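PDB 6Z0W: flagellar biosynthetic protein FlhB from Shewanella putrefaciens CN-32, which probably serves the flagellar type III export apparatus and the assembly of the basal-body rod, and is represented here by its cytoplasmic domain. Local coordinates for residues Arg7-Val12 / Ala50-Glu55; Ala15-Val20 / Gln94-Val99; Ala26-Tyr31 / Val41-Val46; Lys34-Pro39 / Asp81-Glu86. All coordinates share one frame; numbering follows the deposited sequence.

Contact 1 of 4, residues Arg7-Val12 / Ala50-Glu55; sequences RMMAEV and AFKIRE
Ile53 of helix 47-59 meets three side chains of the N-terminal segment: Met8, Met9 and Val12. From its CB the side chain forks. The CG2 branch lies 4.1 Å from Val12 CG2, methyl against methyl, and also reaches Ile18 of strand 17-20. The CG1 branch stands anti to the carbonyl carbon (chi1 -69°) and crosses the end of Met9 at about a right angle. Ile53 CG1 is 3.4 Å from Met9 CE, tighter than a usual carbon contact. The sulfur follows at 3.8 Å, Met9 SD to Ile53 CG1. At the tip, Ile53 CD1 lies 4.2 Å from Met8 CE, with a similar crossing of the two side chains. Here the short helix 6-9 and the type I turn from Met9 to Val12 lie against helix 47-59, on one side of the central sheet of the cytoplasmic domain. Ala43 of strand 40-46 touches Met8, Val12 and Ile53 and so forms part of the floor of this cluster. An alanine at Ile53 would remove both branches and would probably open a gap between the methionine ends and Val12 CG2. Lys52 brings its aliphatic chain slantwise across Met9, with Lys52 CB 4.0 Å from Met9 CE. On the exposed side of the N-terminal segment, Arg7 and Glu11 form a salt bridge. Arg7 NH1 donates to Glu11 OE2 at 2.6 Å, nearly straight at 169°. The carboxylate oxygen uses its anti lone pair and lies in the guanidinium plane. Glu11 OE1 is bound by Asn14 ND2.

Contact 2 of 4, residues Ala15-Val20 / Gln94-Val99; sequences ADVIVV and QVLAYV
Val17 packs against Val95, Leu96 and Val99, joining strand 17-20 of the central sheet to helix 89-100. This is one helix-on-sheet layer of the alpha/beta fold of the domain. The short segments run at 127° to each other, with their axes 9.9 Å apart at closest approach.

The apolar contacts come first. Val17 presents both methyls to the helix. Its CG2 is anti to the backbone N and points between two valines one helical turn apart. Val95 CG1 lies 4.0 Å from Val17 CG2 on one of them. The other methyl, Val17 CG1, sits between N and the carbonyl carbon (chi1 73°) and reaches Leu96 CD2 at 4.1 Å. That leucine methyl also rests on Asp16 CB, at 3.8 Å. Leu96 continues onto Pro39, and Val17 and Val95 both touch Val65 of strand 64-66.

No hydrogen bond crosses between the segments; the polar bonds of Asp16 go to strand 25-30 and Tyr31. A classic beta bulge sets Asp16 and Val17 together opposite Val29, bonded through the backbone to strand 25-30. Asp16 OD2 accepts from Tyr31 N, just beyond strand 25-30. Toward the helix Asp16 offers its CB and carbonyl oxygen.

Val99 adds two methyls: CG1 lies 3.5 Å from Asp16 O, and CG2 lies 3.5 Å from Val17 CG2.

Contact 3 of 4, residues Ala26-Tyr31 / Val41-Val46; sequences AVAVKY and VIAKGV
Val27 overlaps the base of Lys44, its CG1 methyl lying 3.9 Å from Lys44 CB. The rest of Lys44 leads away from this pair. Its CG sits between the backbone N and the carbonyl carbon (chi1 75°), and the chain beyond is extended. This carries NZ to the carbonyl oxygens of Tyr75 and Thr78, with a cation-pi contact on the Tyr75 ring. On the other face Ala28 CB meets Ala43 CB at 3.9 Å. These small residues leave room for helix 47-59, whose Ala50 and Ile53 press on Ala26 and Ala43. Val27 and Val41 face helix 68-77 instead. In relatives the Asn-Pro-Thr-His motif is the self-cleavage site; the Asn-Pro-Glu-His just before strand 25-30 probably corresponds to it. The two strands form an antiparallel beta hairpin at the edge of the central sheet. Ala26 and Gly45 form a hydrogen-bonded pair, with Ala26 N reaching Gly45 O at 3.1 Å. Ala28 N donates to Ala43 O at 2.8 Å. A beta bulge then shifts the register, and Ile42 is the extra residue where its strand turns a corner. Ile42 N still donates to Ala28 O, at 2.9 Å. Its side chain folds back over that carbonyl, with Ile42 CG1 3.6 Å from Ala28 O. The CG2 branch of Ile42 reaches Lys30 CB at 4.0 Å. A serine in place of Ile42 would probably open a gap beside Ala28 CB and leave Lys30 CB without the Ile42 methyl packed on it. Lys30 NZ goes on to Asn14 O.

Contact 4 of 4, residues Lys34-Pro39 / Asp81-Glu86; sequences KRSAAP and DQQIPE
This is a loop-to-loop contact, part polar and part apolar, in which Arg35, Ala38 and Pro39 meet Asp81, Gln83 and Ile84. The 34-39 loop connects the strands of the hairpin, and the 81-86 loop connects helix 68-77 to helix 89-100. One link is backbone to backbone. Ile84 N donates to Pro39 O at 3.1 Å, and the same oxygen receives a CA-H...O contact from Gln83 CA at 3.3 Å. Gln83 reaches across with its side chain. Its chain is extended beyond CG, and OE1 accepts from Ala38 N at 3.2 Å. That bond is bent, 146° at the hydrogen, with the donor tilted 18° from the carbonyl plane. The amide also lies against Ser36, whose CB is 3.5 Å from Gln83 OE1. Arg35 makes the outer polar link. Its NE donates to Ser36 OG at 3.2 Å, in the guanidinium plane, which helps fix its rotation. At the edge of the group Arg35 NH2 reaches Asp81 O in a weak bond of 3.4 Å. The guanidinium also makes a cation-pi contact with Phe40. Arg35 NH1 and Asp81 OD1 stay 5.6 Å apart, although the opposite charges may still attract. The apolar part is deeper. Ile84 CG1 stands between the backbone N and the carbonyl carbon (chi1 60°), which turns it toward Pro39, and the extended chain puts CD1 3.7 Å from Pro39 CD. Helix 89-100 lies against this pair, with Val92 touching both residues and Phe89 and Leu96 touching Pro39. Beside it, the backbone of Asp81 and Gln82 bonds to Val41 in strand 40-46.

Contacts 1, 2 and 3 are buried, while contact 4, between two loops, is only partly buried, with five of its nine touching residues exposed. Contact 3 is the sheet element the others lean on. Strand 40-46 touches contact 1 on one side, strand 17-20 of contact 2 pairs with strand 25-30, and Val41 bonds to the 81-86 loop of contact 4. Contacts 1 and 2 are apolar, with no hydrogen bond crossing either. Contact 3 is held chiefly by backbone bonds, and contact 4 mixes backbone and amide bonds and a weak guanidinium bond with a small apolar patch. Leu96 against Pro39 links contacts 2 and 4, whereas contacts 1 and 4 do not touch.

Contact 1 of 4, residues Arg7-Val12 / Ala50-Glu55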
loop_
_atom_site.group_PDB
_atom_site.type_symbol
_atom_site.label_atom_id
_atom_site.label_comp_id
_atom_site.label_asym_id
_atom_site.label_seq_id
_atom_site.Cartn_x
_atom_site.Cartn_y
_atom_site.Cartn_z
ATOM N N ARG A 7 -3.734 15.083 9.255
ATOM C CA ARG A 7 -2.722 15.510 8.290
ATOM C C ARG A 7 -2.350 14.375 7.345
ATOM O O ARG A 7 -2.209 14.579 6.134
ATOM C CB ARG A 7 -1.494 16.030 9.035
ATOM C CG ARG A 7 -0.354 16.469 8.146
ATOM C CD ARG A 7 -0.779 17.613 7.241
ATOM N NE ARG A 7 0.270 18.024 6.304
ATOM C CZ ARG A 7 0.399 17.553 5.066
ATOM N NH1 ARG A 7 -0.455 16.643 4.614
ATOM N NH2 ARG A 7 1.380 17.996 4.283
ATOM N N MET A 8 -2.212 13.162 7.874
ATOM C CA MET A 8 -2.043 12.007 7.007
ATOM C C MET A 8 -3.283 11.770 6.142
ATOM O O MET A 8 -3.167 11.495 4.948
ATOM C CB MET A 8 -1.714 10.780 7.853
ATOM C CG MET A 8 -1.426 9.530 7.052
ATOM S SD MET A 8 -1.580 8.061 8.109
ATOM C CE MET A 8 -3.340 8.020 8.367
ATOM N N MET A 9 -4.480 11.891 6.715
ATOM C CA MET A 9 -5.695 11.596 5.956
ATOM C C MET A 9 -5.892 12.560 4.802
ATOM O O MET A 9 -6.431 12.173 3.760
ATOM C CB MET A 9 -6.926 11.641 6.868
ATOM C CG MET A 9 -7.072 10.428 7.690
ATOM S SD MET A 9 -7.227 8.966 6.666
ATOM C CE MET A 9 -6.977 7.772 7.942
ATOM N N ALA A 10 -5.473 13.812 4.971
ATOM C CA ALA A 10 -5.515 14.808 3.902
ATOM C C ALA A 10 -4.654 14.449 2.702
ATOM O O ALA A 10 -4.789 15.102 1.661
ATOM C CB ALA A 10 -5.083 16.171 4.450
ATOM N N GLU A 11 -3.762 13.452 2.812
ATOM C CA GLU A 11 -2.851 13.103 1.720
ATOM C C GLU A 11 -3.368 11.987 0.827
ATOM O O GLU A 11 -2.892 11.855 -0.309
ATOM C CB GLU A 11 -1.482 12.659 2.261
ATOM C CG GLU A 11 -0.593 13.761 2.809
ATOM C CD GLU A 11 -0.258 14.806 1.765
ATOM O OE1 GLU A 11 -0.085 14.425 0.584
ATOM O OE2 GLU A 11 -0.198 16.006 2.123
ATOM N N VAL A 12 -4.303 11.180 1.317
ATOM C CA VAL A 12 -4.854 10.019 0.614
ATOM C C VAL A 12 -5.352 10.372 -0.791
ATOM O O VAL A 12 -5.169 9.550 -1.708
ATOM C CB VAL A 12 -5.970 9.347 1.445
ATOM C CG1 VAL A 12 -6.596 8.220 0.685
ATOM C CG2 VAL A 12 -5.414 8.762 2.735
ATOM N N ALA A 50 -7.580 2.054 8.720
ATOM C CA ALA A 50 -7.497 1.442 7.402
ATOM C C ALA A 50 -8.792 1.657 6.621
ATOM O O ALA A 50 -8.754 2.020 5.435
ATOM C CB ALA A 50 -7.156 -0.045 7.540
ATOM N N PHE A 51 -9.957 1.497 7.277
ATOM C CA PHE A 51 -11.205 1.737 6.552
ATOM C C PHE A 51 -11.440 3.217 6.244
ATOM O O PHE A 51 -12.075 3.528 5.225
ATOM C CB PHE A 51 -12.399 1.136 7.303
ATOM C CG PHE A 51 -12.633 -0.316 6.954
ATOM C CD1 PHE A 51 -13.227 -0.674 5.748
ATOM C CD2 PHE A 51 -12.190 -1.325 7.797
ATOM C CE1 PHE A 51 -13.410 -2.016 5.412
ATOM C CE2 PHE A 51 -12.370 -2.659 7.466
ATOM C CZ PHE A 51 -12.976 -3.003 6.272
ATOM N N LYS A 52 -10.947 4.148 7.078
ATOM C CA LYS A 52 -11.079 5.556 6.705
ATOM C C LYS A 52 -10.202 5.883 5.493
ATOM O O LYS A 52 -10.618 6.644 4.616
ATOM C CB LYS A 52 -10.747 6.483 7.877
ATOM C CG LYS A 52 -11.702 7.694 8.005
ATOM C CD LYS A 52 -11.405 8.783 6.948
ATOM C CE LYS A 52 -11.893 10.177 7.356
ATOM N NZ LYS A 52 -11.217 11.257 6.560
ATOM N N ILE A 53 -9.008 5.299 5.415
ATOM C CA ILE A 53 -8.195 5.478 4.212
ATOM C C ILE A 53 -8.934 4.929 2.998
ATOM O O ILE A 53 -9.032 5.586 1.952
ATOM C CB ILE A 53 -6.820 4.811 4.399
ATOM C CG1 ILE A 53 -6.034 5.602 5.433
ATOM C CG2 ILE A 53 -6.066 4.718 3.038
ATOM C CD1 ILE A 53 -4.720 4.977 5.836
ATOM N N ARG A 54 -9.485 3.722 3.125
ATOM C CA ARG A 54 -10.194 3.120 2.000
ATOM C C ARG A 54 -11.396 3.964 1.574
ATOM O O ARG A 54 -11.600 4.204 0.371
ATOM C CB ARG A 54 -10.604 1.697 2.368
ATOM C CG ARG A 54 -9.413 0.753 2.454
ATOM C CD ARG A 54 -9.810 -0.600 3.027
ATOM N NE ARG A 54 -10.862 -1.229 2.235
ATOM C CZ ARG A 54 -11.181 -2.521 2.278
ATOM N NH1 ARG A 54 -10.517 -3.361 3.071
ATOM N NH2 ARG A 54 -12.164 -2.979 1.514
ATOM N N GLU A 55 -12.176 4.474 2.532
ATOM C CA GLU A 55 -13.351 5.248 2.144
ATOM C C GLU A 55 -12.952 6.529 1.403
ATOM O O GLU A 55 -13.601 6.897 0.412
ATOM C CB GLU A 55 -14.228 5.537 3.360
ATOM C CG GLU A 55 -13.990 6.859 4.048
ATOM C CD GLU A 55 -15.006 7.135 5.161
ATOM O OE1 GLU A 55 -15.837 6.238 5.476
ATOM O OE2 GLU A 55 -14.949 8.252 5.730
#

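Contact 2 of 4, residues Ala15-Val20 / Gln94-Val99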
loop_
_atom_site.group_PDB
_atom_site.type_symbol
_atom_site.label_atom_id
_atom_site.label_comp_id
_atom_site.label_asym_id
_atom_site.label_seq_id
_atom_site.Cartn_x
_atom_site.Cartn_y
_atom_site.Cartn_z
ATOM N N ALA A 15 -2.781 9.596 -3.553
ATOM C CA ALA A 15 -2.254 8.252 -3.696
ATOM C C ALA A 15 -2.468 7.740 -5.118
ATOM O O ALA A 15 -3.459 8.063 -5.771
ATOM C CB ALA A 15 -2.950 7.301 -2.706
ATOM N N ASP A 16 -1.576 6.859 -5.566
ATOM C CA ASP A 16 -1.850 6.129 -6.799
ATOM C C ASP A 16 -2.625 4.838 -6.561
ATOM O O ASP A 16 -3.350 4.389 -7.455
ATOM C CB ASP A 16 -0.539 5.827 -7.514
ATOM C CG ASP A 16 0.061 7.065 -8.135
ATOM O OD1 ASP A 16 -0.680 7.722 -8.884
ATOM O OD2 ASP A 16 1.233 7.400 -7.842
ATOM N N VAL A 17 -2.495 4.234 -5.380
ATOM C CA VAL A 17 -3.137 2.956 -5.086
ATOM C C VAL A 17 -3.183 2.814 -3.577
ATOM O O VAL A 17 -2.361 3.399 -2.865
ATOM C CB VAL A 17 -2.378 1.779 -5.758
ATOM C CG1 VAL A 17 -1.063 1.512 -5.032
ATOM C CG2 VAL A 17 -3.236 0.501 -5.783
ATOM N N ILE A 18 -4.183 2.079 -3.084
ATOM C CA ILE A 18 -4.224 1.570 -1.711
ATOM C C ILE A 18 -4.081 0.061 -1.786
ATOM O O ILE A 18 -4.904 -0.611 -2.418
ATOM C CB ILE A 18 -5.527 1.919 -0.977
ATOM C CG1 ILE A 18 -6.016 3.318 -1.313
ATOM C CG2 ILE A 18 -5.376 1.692 0.544
ATOM C CD1 ILE A 18 -5.139 4.435 -0.846
ATOM N N VAL A 19 -3.041 -0.471 -1.159
ATOM C CA VAL A 19 -2.865 -1.908 -0.999
ATOM C C VAL A 19 -3.432 -2.287 0.350
ATOM O O VAL A 19 -3.070 -1.690 1.379
ATOM C CB VAL A 19 -1.388 -2.299 -1.097
ATOM C CG1 VAL A 19 -1.233 -3.834 -1.043
ATOM C CG2 VAL A 19 -0.795 -1.691 -2.381
ATOM N N VAL A 20 -4.334 -3.260 0.357
ATOM C CA VAL A 20 -5.027 -3.597 1.590
ATOM C C VAL A 20 -4.916 -5.076 1.883
ATOM O O VAL A 20 -4.605 -5.889 1.006
ATOM C CB VAL A 20 -6.533 -3.206 1.596
ATOM C CG1 VAL A 20 -6.694 -1.742 1.481
ATOM C CG2 VAL A 20 -7.284 -3.951 0.517
ATOM N N GLN A 94 4.615 -3.635 -10.105
ATOM C CA GLN A 94 3.670 -4.393 -10.922
ATOM C C GLN A 94 2.231 -4.087 -10.520
ATOM O O GLN A 94 1.351 -4.048 -11.379
ATOM C CB GLN A 94 3.989 -5.891 -10.824
ATOM C CG GLN A 94 5.304 -6.230 -11.521
ATOM C CD GLN A 94 5.798 -7.646 -11.258
ATOM O OE1 GLN A 94 5.344 -8.321 -10.336
ATOM N NE2 GLN A 94 6.729 -8.104 -12.091
ATOM N N VAL A 95 1.970 -3.858 -9.232
ATOM C CA VAL A 95 0.656 -3.340 -8.850
ATOM C C VAL A 95 0.405 -1.985 -9.521
ATOM O O VAL A 95 -0.675 -1.741 -10.075
ATOM C CB VAL A 95 0.527 -3.282 -7.312
ATOM C CG1 VAL A 95 -0.640 -2.389 -6.869
ATOM C CG2 VAL A 95 0.306 -4.729 -6.730
ATOM N N LEU A 96 1.409 -1.109 -9.538
ATOM C CA LEU A 96 1.215 0.208 -10.145
ATOM C C LEU A 96 0.951 0.090 -11.635
ATOM O O LEU A 96 0.088 0.800 -12.161
ATOM C CB LEU A 96 2.417 1.119 -9.879
ATOM C CG LEU A 96 2.502 1.606 -8.421
ATOM C CD1 LEU A 96 3.908 2.142 -8.110
ATOM C CD2 LEU A 96 1.410 2.668 -8.146
ATOM N N ALA A 97 1.664 -0.816 -12.328
ATOM C CA ALA A 97 1.405 -1.022 -13.753
ATOM C C ALA A 97 -0.049 -1.403 -13.992
ATOM O O ALA A 97 -0.715 -0.835 -14.866
ATOM C CB ALA A 97 2.336 -2.100 -14.330
ATOM N N TYR A 98 -0.561 -2.365 -13.214
ATOM C CA TYR A 98 -1.962 -2.755 -13.345
ATOM C C TYR A 98 -2.886 -1.566 -13.122
ATOM O O TYR A 98 -3.840 -1.348 -13.882
ATOM C CB TYR A 98 -2.298 -3.870 -12.350
ATOM C CG TYR A 98 -3.781 -3.932 -12.068
ATOM C CD1 TYR A 98 -4.645 -4.594 -12.941
ATOM C CD2 TYR A 98 -4.330 -3.288 -10.955
ATOM C CE1 TYR A 98 -6.018 -4.640 -12.698
ATOM C CE2 TYR A 98 -5.700 -3.329 -10.702
ATOM C CZ TYR A 98 -6.534 -4.007 -11.572
ATOM O OH TYR A 98 -7.889 -4.038 -11.316
ATOM N N VAL A 99 -2.621 -0.782 -12.074
ATOM C CA VAL A 99 -3.464 0.380 -11.803
ATOM C C VAL A 99 -3.425 1.353 -12.974
ATOM O O VAL A 99 -4.473 1.812 -13.455
ATOM C CB VAL A 99 -3.050 1.057 -10.481
ATOM C CG1 VAL A 99 -3.695 2.448 -10.368
ATOM C CG2 VAL A 99 -3.447 0.179 -9.309
#

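Contact 3 of 4, residues Ala26-Tyr31 / Val41-Val46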
loop_
_atom_site.group_PDB
_atom_site.type_symbol
_atom_site.label_atom_id
_atom_site.label_comp_id
_atom_site.label_asym_id
_atom_site.label_seq_id
_atom_site.Cartn_x
_atom_site.Cartn_y
_atom_site.Cartn_z
ATOM N N ALA A 26 -4.169 -1.012 5.535
ATOM C CA ALA A 26 -4.251 -0.216 4.310
ATOM C C ALA A 26 -3.007 0.648 4.225
ATOM O O ALA A 26 -2.670 1.323 5.201
ATOM C CB ALA A 26 -5.502 0.689 4.274
ATOM N N VAL A 27 -2.342 0.653 3.069
ATOM C CA VAL A 27 -1.229 1.566 2.839
ATOM C C VAL A 27 -1.491 2.321 1.542
ATOM O O VAL A 27 -1.742 1.707 0.492
ATOM C CB VAL A 27 0.129 0.838 2.810
ATOM C CG1 VAL A 27 0.507 0.379 4.232
ATOM C CG2 VAL A 27 0.079 -0.357 1.865
ATOM N N ALA A 28 -1.499 3.655 1.628
ATOM C CA ALA A 28 -1.686 4.503 0.457
ATOM C C ALA A 28 -0.312 4.783 -0.152
ATOM O O ALA A 28 0.548 5.430 0.481
ATOM C CB ALA A 28 -2.417 5.804 0.830
ATOM N N VAL A 29 -0.107 4.307 -1.381
ATOM C CA VAL A 29 1.192 4.346 -2.047
ATOM C C VAL A 29 1.172 5.393 -3.160
ATOM O O VAL A 29 0.197 5.495 -3.917
ATOM C CB VAL A 29 1.558 2.947 -2.589
ATOM C CG1 VAL A 29 2.921 2.963 -3.347
ATOM C CG2 VAL A 29 1.585 1.930 -1.450
ATOM N N LYS A 30 2.268 6.151 -3.281
ATOM C CA LYS A 30 2.430 7.117 -4.364
ATOM C C LYS A 30 3.754 6.888 -5.084
ATOM O O LYS A 30 4.763 6.570 -4.452
ATOM C CB LYS A 30 2.377 8.575 -3.844
ATOM C CG LYS A 30 2.332 9.655 -4.947
ATOM C CD LYS A 30 2.025 11.029 -4.323
ATOM C CE LYS A 30 1.797 12.141 -5.373
ATOM N NZ LYS A 30 0.761 11.752 -6.386
ATOM N N TYR A 31 3.735 7.042 -6.407
ATOM C CA TYR A 31 4.936 7.041 -7.238
ATOM C C TYR A 31 5.068 8.414 -7.875
ATOM O O TYR A 31 4.216 8.814 -8.674
ATOM C CB TYR A 31 4.872 5.974 -8.326
ATOM C CG TYR A 31 6.090 5.927 -9.256
ATOM C CD1 TYR A 31 7.330 5.502 -8.775
ATOM C CD2 TYR A 31 5.991 6.298 -10.607
ATOM C CE1 TYR A 31 8.437 5.442 -9.593
ATOM C CE2 TYR A 31 7.114 6.237 -11.467
ATOM C CZ TYR A 31 8.330 5.818 -10.951
ATOM O OH TYR A 31 9.456 5.747 -11.753
ATOM N N VAL A 41 5.102 5.763 0.852
ATOM C CA VAL A 41 3.834 5.649 1.567
ATOM C C VAL A 41 3.442 7.041 2.044
ATOM O O VAL A 41 4.228 7.706 2.721
ATOM C CB VAL A 41 3.957 4.661 2.740
ATOM C CG1 VAL A 41 2.810 4.816 3.710
ATOM C CG2 VAL A 41 4.058 3.217 2.197
ATOM N N ILE A 42 2.235 7.494 1.695
ATOM C CA ILE A 42 1.766 8.811 2.133
ATOM C C ILE A 42 0.646 8.721 3.154
ATOM O O ILE A 42 0.309 9.748 3.776
ATOM C CB ILE A 42 1.324 9.686 0.941
ATOM C CG1 ILE A 42 0.160 9.018 0.209
ATOM C CG2 ILE A 42 2.463 9.858 -0.024
ATOM C CD1 ILE A 42 -0.335 9.846 -0.954
ATOM N N ALA A 43 0.083 7.534 3.374
ATOM C CA ALA A 43 -0.833 7.293 4.482
ATOM C C ALA A 43 -0.818 5.800 4.802
ATOM O O ALA A 43 -0.613 4.972 3.910
ATOM C CB ALA A 43 -2.258 7.762 4.144
ATOM N N LYS A 44 -1.021 5.465 6.076
ATOM C CA LYS A 44 -1.142 4.076 6.466
ATOM C C LYS A 44 -1.917 3.991 7.773
ATOM O O LYS A 44 -1.921 4.926 8.570
ATOM C CB LYS A 44 0.236 3.401 6.614
ATOM C CG LYS A 44 1.044 3.756 7.868
ATOM C CD LYS A 44 2.275 2.827 7.871
ATOM C CE LYS A 44 3.154 2.883 9.104
ATOM N NZ LYS A 44 4.412 2.087 8.862
ATOM N N GLY A 45 -2.573 2.854 7.981
ATOM C CA GLY A 45 -3.311 2.629 9.211
ATOM C C GLY A 45 -3.780 1.198 9.276
ATOM O O GLY A 45 -3.796 0.475 8.270
ATOM N N VAL A 46 -4.145 0.785 10.478
ATOM C CA VAL A 46 -4.751 -0.519 10.616
ATOM C C VAL A 46 -6.184 -0.333 11.066
ATOM O O VAL A 46 -6.603 0.747 11.510
ATOM C CB VAL A 46 -3.987 -1.452 11.582
ATOM C CG1 VAL A 46 -2.574 -1.714 11.058
ATOM C CG2 VAL A 46 -3.988 -0.874 13.020
#

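Contact 4 of 4, residues Lys34-Pro39 / Asp81-Glu86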
loop_
_atom_site.group_PDB
_atom_site.type_symbol
_atom_site.label_atom_id
_atom_site.label_comp_id
_atom_site.label_asym_id
_atom_site.label_seq_id
_atom_site.Cartn_x
_atom_site.Cartn_y
_atom_site.Cartn_z
ATOM N N LYS A 34 9.772 12.564 -9.750
ATOM C CA LYS A 34 10.545 13.786 -9.548
ATOM C C LYS A 34 11.018 13.934 -8.110
ATOM O O LYS A 34 11.894 14.755 -7.849
ATOM C CB LYS A 34 9.767 15.031 -9.986
ATOM C CG LYS A 34 8.576 15.389 -9.186
ATOM C CD LYS A 34 7.854 16.589 -9.812
ATOM C CE LYS A 34 6.485 16.773 -9.147
ATOM N NZ LYS A 34 5.663 15.528 -9.269
ATOM N N ARG A 35 10.524 13.101 -7.206
ATOM C CA ARG A 35 10.872 13.102 -5.796
ATOM C C ARG A 35 11.677 11.870 -5.400
ATOM O O ARG A 35 12.651 11.989 -4.651
ATOM C CB ARG A 35 9.592 13.173 -4.942
ATOM C CG ARG A 35 9.679 13.995 -3.664
ATOM C CD ARG A 35 8.718 13.454 -2.548
ATOM N NE ARG A 35 9.159 12.165 -1.998
ATOM C CZ ARG A 35 8.894 11.711 -0.773
ATOM N NH1 ARG A 35 8.175 12.431 0.077
ATOM N NH2 ARG A 35 9.357 10.523 -0.391
ATOM N N SER A 36 11.306 10.684 -5.888
ATOM C CA SER A 36 11.983 9.462 -5.456
ATOM C C SER A 36 11.897 8.398 -6.539
ATOM O O SER A 36 10.863 8.240 -7.198
ATOM C CB SER A 36 11.369 8.904 -4.168
ATOM O OG SER A 36 10.988 9.968 -3.324
ATOM N N ALA A 37 12.992 7.651 -6.682
ATOM C CA ALA A 37 12.990 6.508 -7.580
ATOM C C ALA A 37 11.997 5.446 -7.115
ATOM O O ALA A 37 11.384 4.757 -7.945
ATOM C CB ALA A 37 14.410 5.925 -7.670
ATOM N N ALA A 38 11.819 5.281 -5.774
ATOM C CA ALA A 38 10.904 4.215 -5.350
ATOM C C ALA A 38 9.555 4.780 -4.883
ATOM O O ALA A 38 9.491 5.902 -4.370
ATOM C CB ALA A 38 11.516 3.398 -4.211
ATOM N N PRO A 39 8.459 4.026 -5.027
ATOM C CA PRO A 39 7.187 4.496 -4.473
ATOM C C PRO A 39 7.340 4.758 -2.983
ATOM O O PRO A 39 8.191 4.170 -2.308
ATOM C CB PRO A 39 6.223 3.333 -4.739
ATOM C CG PRO A 39 6.860 2.514 -5.816
ATOM C CD PRO A 39 8.347 2.659 -5.575
ATOM N N ASP A 81 5.738 8.840 4.492
ATOM C CA ASP A 81 6.574 9.682 3.646
ATOM C C ASP A 81 7.923 9.040 3.337
ATOM O O ASP A 81 8.835 9.714 2.867
ATOM C CB ASP A 81 6.751 11.079 4.268
ATOM C CG ASP A 81 5.406 11.739 4.636
ATOM O OD1 ASP A 81 4.372 11.406 4.008
ATOM O OD2 ASP A 81 5.374 12.595 5.554
ATOM N N GLN A 82 8.049 7.733 3.531
ATOM C CA GLN A 82 9.282 7.000 3.298
ATOM C C GLN A 82 9.119 6.081 2.085
ATOM O O GLN A 82 8.021 5.593 1.799
ATOM C CB GLN A 82 9.665 6.187 4.553
ATOM C CG GLN A 82 11.057 5.559 4.517
ATOM C CD GLN A 82 11.361 4.592 5.689
ATOM O OE1 GLN A 82 10.457 4.020 6.332
ATOM N NE2 GLN A 82 12.659 4.423 5.968
ATOM N N GLN A 83 10.212 5.879 1.334
ATOM C CA GLN A 83 10.183 4.901 0.253
ATOM C C GLN A 83 10.098 3.480 0.792
ATOM O O GLN A 83 10.698 3.139 1.817
ATOM C CB GLN A 83 11.423 5.031 -0.647
ATOM C CG GLN A 83 11.856 6.468 -0.847
ATOM C CD GLN A 83 13.032 6.626 -1.796
ATOM O OE1 GLN A 83 13.040 6.083 -2.908
ATOM N NE2 GLN A 83 14.050 7.351 -1.342
ATOM N N ILE A 84 9.327 2.651 0.097
ATOM C CA ILE A 84 9.283 1.214 0.375
ATOM C C ILE A 84 10.689 0.635 0.266
ATOM O O ILE A 84 11.525 1.161 -0.488
ATOM C CB ILE A 84 8.346 0.473 -0.596
ATOM C CG1 ILE A 84 8.858 0.670 -2.037
ATOM C CG2 ILE A 84 6.939 0.947 -0.405
ATOM C CD1 ILE A 84 8.082 -0.105 -3.094
ATOM N N PRO A 85 10.979 -0.455 0.977
ATOM C CA PRO A 85 12.272 -1.130 0.811
ATOM C C PRO A 85 12.455 -1.645 -0.607
ATOM O O PRO A 85 11.497 -2.021 -1.298
ATOM C CB PRO A 85 12.192 -2.307 1.795
ATOM C CG PRO A 85 11.062 -1.976 2.723
ATOM C CD PRO A 85 10.093 -1.189 1.897
ATOM N N GLU A 86 13.714 -1.725 -1.002
ATOM C CA GLU A 86 14.049 -2.205 -2.334
ATOM C C GLU A 86 13.488 -3.607 -2.589
ATOM O O GLU A 86 13.067 -3.909 -3.713
ATOM C CB GLU A 86 15.565 -2.142 -2.494
ATOM C CG GLU A 86 16.188 -3.143 -3.423
ATOM C CD GLU A 86 17.688 -3.268 -3.182
ATOM O OE1 GLU A 86 18.098 -4.149 -2.394
ATOM O OE2 GLU A 86 18.455 -2.478 -3.774
#